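Local coordinates for protein putative short-chain dehydrogenase/reductase (Burkholderia xenovorans, PDB 5K9Z) that probably catalyses NAD- or NADP-dependent oxidation or reduction at a CH-OH group, as a member of the short-chain dehydrogenase/reductase family, at residues S177-P181 with R182-V186. Numbering follows the deposited sequence.
Sequences SELAP and RGVRV
A Schellman motif ends helix 159-179 and turns the chain into strand 184-191, bringing Leu179 against Val184 and Val186. Its C-prime residue is Gly183, whose positive phi (86°) takes the left-handed conformation of that position and lets the chain leave the helix. Gly183 N donates to Ala180 O at 2.9 Å, while Val184 N gives a longer but nearly straight bond to Leu179 O, 3.3 Å and 164° at the hydrogen. Leu179 O is gripped twice, since Arg182 N also reaches it, at 2.9 Å; the two donors lie above opposite faces of the carbonyl plane.

Beside the turn, apolar side chains of the helix end and the strand meet. Leu179 CB packs 4.0 Å from Val184 CB. With CG anti to the carbonyl carbon and CD1 carried on anti to CA (chi2 170°), the leucine brings CD1 to 3.9 Å from Val186 CG2, the two side chains running obliquely across each other. On the exposed side, Arg182 bends at chi2 and chi3, and a water in the plane of its guanidinium, at the edge, bridges Glu178 OE2 to Arg182 NH1, the latter bond being weak.

The turn belongs to the right-handed beta-alpha-beta crossover of the Rossmann fold, from strand 141-146 through helix 159-179 to strand 184-191. Leu179 and Val184 pack on helix 110-138 through Ala132, Val136 and Met135, and Arg185 pairs by backbone bonds with Gly141 and Ile143 as the strand enters the parallel sheet.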
ATOM      1  N   SER C 177     -10.317  11.568 -11.905  1.00 16.98           N
ATOM      2  CA  SER C 177      -9.511  12.465 -12.735  1.00 16.93           C
ATOM      3  C   SER C 177     -10.328  13.063 -13.865  1.00 19.50           C
ATOM      4  O   SER C 177     -10.040  14.189 -14.298  1.00 17.92           O
ATOM      5  CB  SER C 177      -8.290  11.734 -13.299  1.00 17.00           C
ATOM      6  OG  SER C 177      -8.649  10.843 -14.349  1.00 25.84           O
ATOM      7  N   GLU C 178     -11.354  12.343 -14.353  1.00 17.03           N
ATOM      8  CA  GLU C 178     -12.248  12.958 -15.332  1.00 21.35           C
ATOM      9  C   GLU C 178     -13.238  13.904 -14.672  1.00 22.38           C
ATOM     10  O   GLU C 178     -13.432  15.040 -15.136  1.00 18.16           O
ATOM     11  CB  GLU C 178     -13.033  11.901 -16.132  1.00 17.20           C
ATOM     12  CG  GLU C 178     -14.012  12.615 -17.112  1.00 21.11           C
ATOM     13  CD  GLU C 178     -14.854  11.677 -17.979  1.00 22.84           C
ATOM     14  OE1 GLU C 178     -14.536  10.476 -18.090  1.00 18.62           O
ATOM     15  OE2 GLU C 178     -15.837  12.170 -18.569  1.00 22.43           O
ATOM     16  N   LEU C 179     -13.863  13.464 -13.580  1.00 17.09           N
ATOM     17  CA  LEU C 179     -15.060  14.146 -13.097  1.00 18.80           C
ATOM     18  C   LEU C 179     -14.777  15.313 -12.158  1.00 19.94           C
ATOM     19  O   LEU C 179     -15.664  16.146 -11.948  1.00 21.90           O
ATOM     20  CB  LEU C 179     -15.986  13.149 -12.401  1.00 16.67           C
ATOM     21  CG  LEU C 179     -16.563  12.080 -13.333  1.00 23.23           C
ATOM     22  CD1 LEU C 179     -17.266  11.018 -12.514  1.00 15.94           C
ATOM     23  CD2 LEU C 179     -17.494  12.707 -14.389  1.00 16.94           C
ATOM     24  N   ALA C 180     -13.577  15.391 -11.588  1.00 18.60           N
ATOM     25  CA  ALA C 180     -13.281  16.460 -10.637  1.00 19.11           C
ATOM     26  C   ALA C 180     -13.531  17.854 -11.198  1.00 21.12           C
ATOM     27  O   ALA C 180     -14.237  18.633 -10.536  1.00 21.61           O
ATOM     28  CB  ALA C 180     -11.847  16.305 -10.125  1.00 19.84           C
ATOM     29  N   PRO C 181     -13.039  18.237 -12.377  1.00 22.12           N
ATOM     30  CA  PRO C 181     -13.355  19.596 -12.875  1.00 25.11           C
ATOM     31  C   PRO C 181     -14.832  19.812 -13.152  1.00 25.97           C
ATOM     32  O   PRO C 181     -15.241  20.960 -13.350  1.00 26.76           O
ATOM     33  CB  PRO C 181     -12.512  19.730 -14.151  1.00 20.34           C
ATOM     34  CG  PRO C 181     -12.137  18.327 -14.517  1.00 25.99           C
ATOM     35  CD  PRO C 181     -12.092  17.534 -13.259  1.00 22.22           C
ATOM     36  N   ARG C 182     -15.639  18.748 -13.220  1.00 26.57           N
ATOM     37  CA  ARG C 182     -17.085  18.875 -13.368  1.00 22.25           C
ATOM     38  C   ARG C 182     -17.793  19.047 -12.028  1.00 21.01           C
ATOM     39  O   ARG C 182     -19.024  19.121 -12.004  1.00 26.59           O
ATOM     40  CB  ARG C 182     -17.672  17.654 -14.100  1.00 23.56           C
ATOM     41  CG  ARG C 182     -16.889  17.184 -15.333  1.00 29.15           C
ATOM     42  CD  ARG C 182     -17.027  18.124 -16.533  1.00 43.74           C
ATOM     43  NE  ARG C 182     -18.407  18.294 -16.988  1.00 55.46           N
ATOM     44  CZ  ARG C 182     -19.014  17.511 -17.884  1.00 58.57           C
ATOM     45  NH1 ARG C 182     -18.375  16.483 -18.431  1.00 57.64           N
ATOM     46  NH2 ARG C 182     -20.270  17.758 -18.237  1.00 56.96           N
ATOM     47  N   GLY C 183     -17.053  19.100 -10.920  1.00 22.35           N
ATOM     48  CA  GLY C 183     -17.647  19.255  -9.613  1.00 23.46           C
ATOM     49  C   GLY C 183     -18.092  17.974  -8.932  1.00 27.34           C
ATOM     50  O   GLY C 183     -18.773  18.051  -7.900  1.00 26.62           O
ATOM     51  N   VAL C 184     -17.722  16.803  -9.455  1.00 23.02           N
ATOM     52  CA  VAL C 184     -18.215  15.522  -8.948  1.00 19.18           C
ATOM     53  C   VAL C 184     -17.043  14.768  -8.340  1.00 24.06           C
ATOM     54  O   VAL C 184     -16.017  14.566  -9.002  1.00 20.98           O
ATOM     55  CB  VAL C 184     -18.887  14.692 -10.059  1.00 20.31           C
ATOM     56  CG1 VAL C 184     -19.380  13.353  -9.504  1.00 20.40           C
ATOM     57  CG2 VAL C 184     -20.044  15.463 -10.680  1.00 21.61           C
ATOM     58  N   ARG C 185     -17.206  14.328  -7.095  1.00 18.99           N
ATOM     59  CA  ARG C 185     -16.165  13.601  -6.385  1.00 18.14           C
ATOM     60  C   ARG C 185     -16.398  12.104  -6.486  1.00 17.05           C
ATOM     61  O   ARG C 185     -17.537  11.653  -6.609  1.00 17.89           O
ATOM     62  CB  ARG C 185     -16.101  14.001  -4.908  1.00 19.53           C
ATOM     63  CG  ARG C 185     -15.673  15.434  -4.652  1.00 22.92           C
ATOM     64  CD  ARG C 185     -15.487  15.670  -3.151  1.00 19.64           C
ATOM     65  NE  ARG C 185     -16.755  15.608  -2.447  1.00 19.65           N
ATOM     66  CZ  ARG C 185     -17.058  14.709  -1.518  1.00 23.17           C
ATOM     67  NH1 ARG C 185     -16.171  13.785  -1.156  1.00 23.01           N
ATOM     68  NH2 ARG C 185     -18.248  14.750  -0.939  1.00 23.02           N
ATOM     69  N   VAL C 186     -15.299  11.342  -6.480  1.00 16.51           N
ATOM     70  CA  VAL C 186     -15.344   9.879  -6.516  1.00 16.87           C
ATOM     71  C   VAL C 186     -14.376   9.353  -5.458  1.00 16.13           C
ATOM     72  O   VAL C 186     -13.185   9.673  -5.495  1.00 15.46           O
ATOM     73  CB  VAL C 186     -14.981   9.298  -7.895  1.00 17.36           C
ATOM     74  CG1 VAL C 186     -15.313   7.778  -7.952  1.00 18.01           C
ATOM     75  CG2 VAL C 186     -15.681  10.073  -9.055  1.00 18.11           C
TER
HETATM   76  O   HOH W   1     -16.626  14.679 -18.342  1.00 34.31           O